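Local coordinates for protein myosin-2 (Saccharomyces cerevisiae, PDB 6IXO) that carries organelles and other cargo along actin cables as a class V myosin, seen here as its globular cargo-binding tail domain, at residues Asn10-Arg15 / Thr405-Asp410; Glu29-Gly34 / Val52-Ile57; Ile59-Glu64 / Glu75-Gln80. All coordinates share one frame; numbering follows the deposited sequence.

In the fold
The three contacts gather at one end of the elongated, all-helical tail domain. From the N terminus, helix 6-18 leads into helix 20-32, whose C-terminal part meets the start of helix 53-67 in interaction 2, closing a loop of 17 residues. Helix 53-67 then runs on and pairs with helix 71-90 in interaction 3, a helical hairpin closed over 10 residues. Interaction 1 spans almost the whole chain, setting helix 403-415 against helix 6-18, so both other contacts, which follow one another in series, nest inside its loop. Thr405 touches Ile57 of interaction 2, and Leu13 touches Glu64 of interaction 3.

Interaction 1 of 3, residues Asn10-Arg15 / Thr405-Asp410; sequences NEELYR and TKRIVD
Glu12 and Arg407 form a two-pronged salt bridge between helix 6-18 and helix 403-415, a contact that sets the N-terminal helix of the modelled tail domain against its C-terminal one. The guanidinium grips the carboxylate side-on, with NE and NH2 each taking one oxygen. Arg407 NE donates to Glu12 OE2 at 3.0 Å and nearly straight, 171° at the hydrogen; the oxygen lies almost in the guanidinium plane, yet the N-H reaches it from above the carboxylate plane. Arg407 NH2 reaches Glu12 OE1 at 3.0 Å on its syn side, along a more bent path. The pair is therefore not coplanar: the two flat groups are turned 57° against each other, and the side chains cross at about a right angle. Glu12 reaches across as an extended chain, whereas Arg407 bends at chi2 (60°), which turns the guanidinium edge to face the acid.

Beside this charged pair runs an apolar contact where the backbones of the two segments come nearest, the CA atoms of Leu13 and Ile408 being 6.1 Å apart. Leu13 CD2 meets Ile408 CG2 at 3.8 Å and also lies 4.0 Å from the backbone Ile408 O. The leucine and isoleucine are buried, while Glu12 and Arg407 beside them stay partly exposed.

Further out, Leu411 of helix 403-415 touches both Glu12 and Leu13, and Leu23 of helix 20-32 packs on Ile408. A hydrogen bond from Gln415 NE2 to Asn10 OD1 joins the same two helices again. Within helix 403-415, Lys406 and Asp410, one turn apart, form a second salt bridge, in which Lys406 NZ lies 3.0 Å from Asp410 OD2 and meets its syn lone pair.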
loop_
_atom_site.group_PDB
_atom_site.type_symbol
_atom_site.label_atom_id
_atom_site.label_comp_id
_atom_site.label_asym_id
_atom_site.label_seq_id
_atom_site.Cartn_x
_atom_site.Cartn_y
_atom_site.Cartn_z
ATOM N N ASN A 10 35.001 3.211 24.415
ATOM C CA ASN A 10 35.332 3.369 23.005
ATOM C C ASN A 10 36.063 2.176 22.407
ATOM O O ASN A 10 35.766 1.786 21.270
ATOM C CB ASN A 10 36.164 4.624 22.774
ATOM C CG ASN A 10 35.310 5.864 22.643
ATOM O OD1 ASN A 10 34.083 5.780 22.573
ATOM N ND2 ASN A 10 35.956 7.027 22.596
ATOM N N GLU A 11 37.038 1.629 23.129
ATOM C CA GLU A 11 37.729 0.459 22.611
ATOM C C GLU A 11 36.757 -0.700 22.396
ATOM O O GLU A 11 36.779 -1.332 21.354
ATOM C CB GLU A 11 38.835 -0.005 23.536
ATOM C CG GLU A 11 39.575 -1.223 23.001
ATOM C CD GLU A 11 40.881 -1.473 23.733
ATOM O OE1 GLU A 11 41.096 -0.843 24.795
ATOM O OE2 GLU A 11 41.693 -2.290 23.245
ATOM N N GLU A 12 35.941 -0.990 23.404
ATOM C CA GLU A 12 34.998 -2.109 23.299
ATOM C C GLU A 12 34.030 -1.866 22.151
ATOM O O GLU A 12 33.726 -2.795 21.395
ATOM C CB GLU A 12 34.232 -2.340 24.609
ATOM C CG GLU A 12 33.263 -3.542 24.523
ATOM C CD GLU A 12 32.612 -3.962 25.841
ATOM O OE1 GLU A 12 32.684 -3.234 26.865
ATOM O OE2 GLU A 12 32.020 -5.058 25.839
ATOM N N LEU A 13 33.550 -0.630 21.997
ATOM C CA LEU A 13 32.619 -0.321 20.904
ATOM C C LEU A 13 33.275 -0.619 19.574
ATOM O O LEU A 13 32.686 -1.231 18.685
ATOM C CB LEU A 13 32.186 1.140 20.920
ATOM C CG LEU A 13 30.867 1.475 21.581
ATOM C CD1 LEU A 13 30.755 2.987 21.691
ATOM C CD2 LEU A 13 29.672 0.854 20.773
ATOM N N TYR A 14 34.530 -0.184 19.466
ATOM C CA TYR A 14 35.272 -0.310 18.233
ATOM C C TYR A 14 35.435 -1.758 17.812
ATOM O O TYR A 14 35.230 -2.097 16.649
ATOM C CB TYR A 14 36.663 0.335 18.378
ATOM C CG TYR A 14 37.393 0.393 17.067
ATOM C CD1 TYR A 14 38.217 -0.653 16.660
ATOM C CD2 TYR A 14 37.235 1.485 16.214
ATOM C CE1 TYR A 14 38.876 -0.610 15.446
ATOM C CE2 TYR A 14 37.902 1.544 15.001
ATOM C CZ TYR A 14 38.711 0.489 14.620
ATOM O OH TYR A 14 39.369 0.534 13.414
ATOM N N ARG A 15 35.828 -2.610 18.747
ATOM C CA ARG A 15 35.947 -4.032 18.447
ATOM C C ARG A 15 34.602 -4.651 18.097
ATOM O O ARG A 15 34.536 -5.572 17.277
ATOM C CB ARG A 15 36.553 -4.785 19.623
ATOM C CG ARG A 15 37.923 -4.284 20.040
ATOM C CD ARG A 15 38.872 -4.196 18.844
ATOM N NE ARG A 15 40.270 -3.991 19.248
ATOM C CZ ARG A 15 41.309 -4.006 18.413
ATOM N NH1 ARG A 15 41.116 -4.216 17.112
ATOM N NH2 ARG A 15 42.539 -3.815 18.877
ATOM N N THR A 405 24.787 -6.672 19.228
ATOM C CA THR A 405 24.015 -5.499 18.919
ATOM C C THR A 405 23.568 -4.849 20.199
ATOM O O THR A 405 23.634 -3.633 20.341
ATOM C CB THR A 405 22.770 -5.856 18.046
ATOM O OG1 THR A 405 23.213 -6.448 16.829
ATOM C CG2 THR A 405 22.018 -4.620 17.731
ATOM N N LYS A 406 23.112 -5.673 21.139
ATOM C CA LYS A 406 22.659 -5.175 22.434
ATOM C C LYS A 406 23.824 -4.547 23.224
ATOM O O LYS A 406 23.655 -3.551 23.953
ATOM C CB LYS A 406 22.019 -6.305 23.237
ATOM C CG LYS A 406 21.715 -5.962 24.688
ATOM C CD LYS A 406 20.757 -6.980 25.290
ATOM C CE LYS A 406 20.955 -7.158 26.791
ATOM N NZ LYS A 406 21.095 -5.856 27.504
ATOM N N ARG A 407 25.012 -5.117 23.086
ATOM C CA ARG A 407 26.131 -4.524 23.866
ATOM C C ARG A 407 26.465 -3.142 23.298
ATOM O O ARG A 407 26.716 -2.189 24.043
ATOM C CB ARG A 407 27.342 -5.431 23.830
ATOM C CG ARG A 407 28.528 -4.841 24.602
ATOM C CD ARG A 407 28.176 -4.619 26.076
ATOM N NE ARG A 407 29.363 -4.276 26.875
ATOM C CZ ARG A 407 29.294 -3.758 28.090
ATOM N NH1 ARG A 407 28.108 -3.546 28.650
ATOM N NH2 ARG A 407 30.404 -3.467 28.755
ATOM N N ILE A 408 26.431 -3.032 21.967
ATOM C CA ILE A 408 26.681 -1.746 21.319
ATOM C C ILE A 408 25.671 -0.713 21.818
ATOM O O ILE A 408 26.028 0.384 22.258
ATOM C CB ILE A 408 26.594 -1.854 19.782
ATOM C CG1 ILE A 408 27.763 -2.675 19.213
ATOM C CG2 ILE A 408 26.566 -0.479 19.142
ATOM C CD1 ILE A 408 27.579 -3.074 17.734
ATOM N N VAL A 409 24.396 -1.068 21.759
ATOM C CA VAL A 409 23.384 -0.139 22.209
ATOM C C VAL A 409 23.558 0.224 23.673
ATOM O O VAL A 409 23.436 1.398 24.030
ATOM C CB VAL A 409 21.961 -0.708 21.943
ATOM C CG1 VAL A 409 20.931 0.169 22.574
ATOM C CG2 VAL A 409 21.735 -0.787 20.455
ATOM N N ASP A 410 23.898 -0.748 24.520
ATOM C CA ASP A 410 24.132 -0.443 25.932
ATOM C C ASP A 410 25.336 0.479 26.132
ATOM O O ASP A 410 25.339 1.335 27.029
ATOM C CB ASP A 410 24.340 -1.725 26.758
ATOM C CG ASP A 410 23.092 -2.625 26.795
ATOM O OD1 ASP A 410 21.997 -2.185 26.369
ATOM O OD2 ASP A 410 23.213 -3.781 27.259
#

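Interaction 2 of 3, residues Glu29-Gly34 / Val52-Ile57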
loop_
_atom_site.group_PDB
_atom_site.type_symbol
_atom_site.label_atom_id
_atom_site.label_comp_id
_atom_site.label_asym_id
_atom_site.label_seq_id
_atom_site.Cartn_x
_atom_site.Cartn_y
_atom_site.Cartn_z
ATOM N N GLU A 29 19.886 -11.859 10.259
ATOM C CA GLU A 29 19.099 -13.029 10.623
ATOM C C GLU A 29 18.227 -12.774 11.859
ATOM O O GLU A 29 17.115 -13.236 11.915
ATOM C CB GLU A 29 20.012 -14.248 10.853
ATOM C CG GLU A 29 20.915 -14.591 9.659
ATOM C CD GLU A 29 20.129 -14.901 8.367
ATOM O OE1 GLU A 29 19.193 -15.738 8.405
ATOM O OE2 GLU A 29 20.454 -14.302 7.315
ATOM N N GLY A 30 18.733 -12.042 12.852
ATOM C CA GLY A 30 17.994 -11.836 14.089
ATOM C C GLY A 30 17.044 -10.641 14.045
ATOM O O GLY A 30 15.866 -10.748 14.360
ATOM N N LEU A 31 17.560 -9.481 13.670
ATOM C CA LEU A 31 16.758 -8.269 13.757
ATOM C C LEU A 31 15.827 -8.140 12.559
ATOM O O LEU A 31 14.634 -7.837 12.692
ATOM C CB LEU A 31 17.665 -7.036 13.835
ATOM C CG LEU A 31 16.911 -5.705 13.940
ATOM C CD1 LEU A 31 16.176 -5.610 15.252
ATOM C CD2 LEU A 31 17.874 -4.545 13.766
ATOM N N LEU A 32 16.376 -8.341 11.372
ATOM C CA LEU A 32 15.580 -8.059 10.190
ATOM C C LEU A 32 14.673 -9.261 9.824
ATOM O O LEU A 32 13.454 -9.125 9.814
ATOM C CB LEU A 32 16.472 -7.681 9.018
ATOM C CG LEU A 32 17.368 -6.463 9.286
ATOM C CD1 LEU A 32 18.236 -6.249 8.061
ATOM C CD2 LEU A 32 16.555 -5.199 9.606
ATOM N N LYS A 33 15.244 -10.421 9.521
ATOM C CA LYS A 33 14.383 -11.561 9.137
ATOM C C LYS A 33 13.532 -11.990 10.322
ATOM O O LYS A 33 12.467 -12.566 10.154
ATOM C CB LYS A 33 15.206 -12.755 8.634
ATOM C CG LYS A 33 15.956 -12.478 7.343
ATOM C CD LYS A 33 16.617 -13.753 6.836
ATOM C CE LYS A 33 17.619 -13.447 5.726
ATOM N NZ LYS A 33 18.231 -14.689 5.174
ATOM N N GLY A 34 13.986 -11.667 11.535
ATOM C CA GLY A 34 13.296 -12.099 12.738
ATOM C C GLY A 34 12.333 -11.060 13.302
ATOM O O GLY A 34 11.903 -11.175 14.450
ATOM N N VAL A 52 9.220 1.331 15.028
ATOM C CA VAL A 52 10.419 1.426 14.212
ATOM C C VAL A 52 11.662 0.952 14.979
ATOM O O VAL A 52 12.737 1.499 14.784
ATOM C CB VAL A 52 10.597 2.879 13.671
ATOM C CG1 VAL A 52 9.418 3.205 12.643
ATOM C CG2 VAL A 52 10.654 3.904 14.800
ATOM N N TYR A 53 11.526 -0.078 15.822
ATOM C CA TYR A 53 12.685 -0.499 16.631
ATOM C C TYR A 53 13.845 -1.017 15.733
ATOM O O TYR A 53 15.025 -0.759 16.055
ATOM C CB TYR A 53 12.282 -1.543 17.710
ATOM C CG TYR A 53 11.924 -2.904 17.164
ATOM C CD1 TYR A 53 12.915 -3.864 16.936
ATOM C CD2 TYR A 53 10.587 -3.242 16.857
ATOM C CE1 TYR A 53 12.604 -5.105 16.416
ATOM C CE2 TYR A 53 10.269 -4.494 16.343
ATOM C CZ TYR A 53 11.278 -5.421 16.115
ATOM O OH TYR A 53 10.986 -6.676 15.581
ATOM N N PRO A 54 13.562 -1.679 14.592
ATOM C CA PRO A 54 14.709 -2.082 13.767
ATOM C C PRO A 54 15.437 -0.898 13.176
ATOM O O PRO A 54 16.671 -0.868 13.251
ATOM C CB PRO A 54 14.068 -2.927 12.642
ATOM C CG PRO A 54 12.809 -3.415 13.246
ATOM C CD PRO A 54 12.299 -2.241 14.008
ATOM N N ALA A 55 14.705 0.064 12.625
ATOM C CA ALA A 55 15.380 1.246 12.093
ATOM C C ALA A 55 16.222 1.966 13.164
ATOM O O ALA A 55 17.340 2.366 12.869
ATOM C CB ALA A 55 14.387 2.224 11.512
ATOM N N ARG A 56 15.693 2.121 14.384
ATOM C CA ARG A 56 16.424 2.894 15.396
ATOM C C ARG A 56 17.688 2.152 15.755
ATOM O O ARG A 56 18.746 2.752 15.936
ATOM C CB ARG A 56 15.569 3.139 16.664
ATOM C CG ARG A 56 14.264 3.884 16.427
ATOM C CD ARG A 56 14.436 5.377 16.482
ATOM N NE ARG A 56 13.217 6.132 16.159
ATOM C CZ ARG A 56 12.291 6.506 17.044
ATOM N NH1 ARG A 56 11.220 7.196 16.639
ATOM N NH2 ARG A 56 12.423 6.193 18.325
ATOM N N ILE A 57 17.598 0.832 15.868
ATOM C CA ILE A 57 18.813 0.061 16.158
ATOM C C ILE A 57 19.876 0.208 15.047
ATOM O O ILE A 57 21.056 0.435 15.322
ATOM C CB ILE A 57 18.464 -1.411 16.376
ATOM C CG1 ILE A 57 17.709 -1.523 17.695
ATOM C CG2 ILE A 57 19.731 -2.255 16.404
ATOM C CD1 ILE A 57 17.080 -2.902 17.964
HETATM O O HOH W 1 13.676 -8.529 15.092
#
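At a helix-helix junction in the all-helical cargo-binding domain, the C-terminal part of helix 20-32, which includes a wider pi-type turn, packs against the first turn of helix 53-67, with Val52 at its N-cap. Leu31 carries the contact, its two methyls reaching different neighbours but both touching Ile57. CD1 of Leu31 comes to the edge of the Tyr53 ring, near its plane, 3.8 Å from Tyr53 CE1, and also lies 3.9 Å from Ile57 CD1. The other branch turns to the backbone and the next turn: Leu31 CD2 is 3.9 Å from Pro54 O and 4.0 Å from Ile57 CG2. At the branch point, Leu31 CG rests 4.2 Å from Pro54 CB. With CG swung opposite the backbone N (chi1 -180°), the fork extends between Tyr53 and Ile57, one turn apart. With an alanine here CG and both methyls are gone, which is likely to open a gap between Tyr53, Pro54 and Ile57.

Tyr53 is held from more than one side: Pro54 CD covers part of one ring face, while Leu31 CD1 stands at the edge. Its hydroxyl has its main polar partner in the backbone N of Glu36, just beyond the first segment. Pro397 and Trp399 of a distant loop also touch Tyr53, while Asn107 of helix 97-124 packs on Pro54, so the junction is buried beneath later parts of the chain.

A water in the plane of the tyrosine ring adds a polar link beside the apolar packing. It donates a hydrogen bond of 2.7 Å to Leu31 O and has a weak one of 3.3 Å with Tyr53 OH.

Interaction 3 of 3, residues Ile59-Glu64 / Glu75-Gln80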
loop_
_atom_site.group_PDB
_atom_site.type_symbol
_atom_site.label_atom_id
_atom_site.label_comp_id
_atom_site.label_asym_id
_atom_site.label_seq_id
_atom_site.Cartn_x
_atom_site.Cartn_y
_atom_site.Cartn_z
ATOM N N ILE A 59 20.192 2.641 12.955
ATOM C CA ILE A 59 20.683 4.017 13.013
ATOM C C ILE A 59 21.791 4.170 14.058
ATOM O O ILE A 59 22.812 4.850 13.827
ATOM C CB ILE A 59 19.500 5.002 13.303
ATOM C CG1 ILE A 59 18.626 5.130 12.036
ATOM C CG2 ILE A 59 20.009 6.381 13.742
ATOM C CD1 ILE A 59 17.206 5.713 12.312
ATOM N N ILE A 60 21.629 3.528 15.207
ATOM C CA ILE A 60 22.661 3.650 16.242
ATOM C C ILE A 60 23.962 3.006 15.766
ATOM O O ILE A 60 25.044 3.604 15.852
ATOM C CB ILE A 60 22.207 3.017 17.548
ATOM C CG1 ILE A 60 21.092 3.878 18.140
ATOM C CG2 ILE A 60 23.385 2.888 18.524
ATOM C CD1 ILE A 60 20.197 3.164 19.112
ATOM N N VAL A 61 23.846 1.784 15.264
ATOM C CA VAL A 61 24.989 1.039 14.756
ATOM C C VAL A 61 25.679 1.810 13.652
ATOM O O VAL A 61 26.894 1.984 13.684
ATOM C CB VAL A 61 24.586 -0.341 14.205
ATOM C CG1 VAL A 61 25.747 -0.956 13.421
ATOM C CG2 VAL A 61 24.131 -1.242 15.329
ATOM N N LEU A 62 24.897 2.270 12.682
ATOM C CA LEU A 62 25.425 2.979 11.516
ATOM C C LEU A 62 26.210 4.205 11.897
ATOM O O LEU A 62 27.349 4.436 11.453
ATOM C CB LEU A 62 24.271 3.398 10.586
ATOM C CG LEU A 62 24.693 4.209 9.350
ATOM C CD1 LEU A 62 25.723 3.455 8.549
ATOM C CD2 LEU A 62 23.485 4.540 8.432
ATOM N N SER A 63 25.586 5.017 12.726
ATOM C CA SER A 63 26.231 6.244 13.118
ATOM C C SER A 63 27.485 5.980 13.942
ATOM O O SER A 63 28.451 6.754 13.848
ATOM C CB SER A 63 25.251 7.140 13.869
ATOM O OG SER A 63 24.728 6.503 15.001
ATOM N N GLU A 64 27.510 4.903 14.731
ATOM C CA GLU A 64 28.722 4.627 15.512
ATOM C C GLU A 64 29.838 4.228 14.561
ATOM O O GLU A 64 30.995 4.629 14.744
ATOM C CB GLU A 64 28.509 3.531 16.560
ATOM C CG GLU A 64 27.751 3.986 17.756
ATOM C CD GLU A 64 28.432 5.146 18.447
ATOM O OE1 GLU A 64 29.630 5.031 18.766
ATOM O OE2 GLU A 64 27.768 6.177 18.662
ATOM N N GLU A 75 29.625 0.271 4.739
ATOM C CA GLU A 75 29.178 -0.042 3.396
ATOM C C GLU A 75 28.754 -1.515 3.282
ATOM O O GLU A 75 27.701 -1.824 2.716
ATOM C CB GLU A 75 30.267 0.301 2.388
ATOM C CG GLU A 75 29.729 1.134 1.233
ATOM C CD GLU A 75 30.745 1.333 0.121
ATOM O OE1 GLU A 75 30.332 1.344 -1.063
ATOM O OE2 GLU A 75 31.952 1.477 0.431
ATOM N N SER A 76 29.572 -2.404 3.844
ATOM C CA SER A 76 29.266 -3.830 3.962
ATOM C C SER A 76 27.946 -4.082 4.696
ATOM O O SER A 76 27.040 -4.775 4.201
ATOM C CB SER A 76 30.415 -4.539 4.688
ATOM O OG SER A 76 30.003 -5.754 5.286
ATOM N N PHE A 77 27.853 -3.495 5.883
ATOM C CA PHE A 77 26.656 -3.552 6.709
ATOM C C PHE A 77 25.395 -3.075 5.951
ATOM O O PHE A 77 24.355 -3.743 5.953
ATOM C CB PHE A 77 26.927 -2.716 7.953
ATOM C CG PHE A 77 25.732 -2.462 8.836
ATOM C CD1 PHE A 77 25.296 -3.425 9.741
ATOM C CD2 PHE A 77 25.116 -1.217 8.832
ATOM C CE1 PHE A 77 24.249 -3.165 10.595
ATOM C CE2 PHE A 77 24.078 -0.940 9.689
ATOM C CZ PHE A 77 23.641 -1.920 10.575
ATOM N N LEU A 78 25.506 -1.934 5.278
ATOM C CA LEU A 78 24.364 -1.338 4.581
ATOM C C LEU A 78 23.898 -2.176 3.399
ATOM O O LEU A 78 22.699 -2.327 3.184
ATOM C CB LEU A 78 24.715 0.060 4.085
ATOM C CG LEU A 78 24.857 1.089 5.181
ATOM C CD1 LEU A 78 25.579 2.342 4.640
ATOM C CD2 LEU A 78 23.541 1.413 5.784
ATOM N N ALA A 79 24.840 -2.694 2.615
ATOM C CA ALA A 79 24.474 -3.543 1.493
ATOM C C ALA A 79 23.681 -4.754 1.972
ATOM O O ALA A 79 22.704 -5.145 1.339
ATOM C CB ALA A 79 25.699 -3.985 0.742
ATOM N N GLN A 80 24.099 -5.343 3.088
ATOM C CA GLN A 80 23.353 -6.443 3.693
ATOM C C GLN A 80 21.967 -6.026 4.169
ATOM O O GLN A 80 20.976 -6.763 3.970
ATOM C CB GLN A 80 24.118 -7.017 4.876
ATOM C CG GLN A 80 25.332 -7.811 4.476
ATOM C CD GLN A 80 25.058 -9.287 4.499
ATOM O OE1 GLN A 80 24.008 -9.749 4.039
ATOM N NE2 GLN A 80 25.992 -10.046 5.062
#
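Val61 and Phe77 meet in a CH-pi contact at the heart of an antiparallel helical hairpin, in which helix 53-67 and helix 71-90 are joined by a short turn. The local axes run at 153° to each other and approach to 10.8 Å, a spacing filled by apolar side chains, the Phe77 ring among them. Val61 CG1 sits over one face of the Phe77 ring, 4.0 Å from its centroid and 26° off the normal. It is displaced toward the rim, so that its nearest ring atom is Phe77 CZ at 3.7 Å. The phenylalanine extends from its helix with CG opposite the backbone N (chi1 171°), which carries the ring across to the valine.

The remaining contacts are plain apolar packing. Leu62 CB approaches Phe77 CE2 obliquely at 4.4 Å, while the branched ends of Leu62 and Leu78 meet with their side chains crossing at about a right angle.

All four side chains are buried, and neighbouring helices extend the packing: Asn24 and Ile27 of helix 20-32 touch Phe77, while Leu147 of helix 134-180 touches both Leu62 and Leu78. Across the leucine pair, Leu62 CD1 lies 4.1 Å from both Leu78 CD1 and Leu78 CD2, and Leu62 CD2 is equally far from Leu78 CD2.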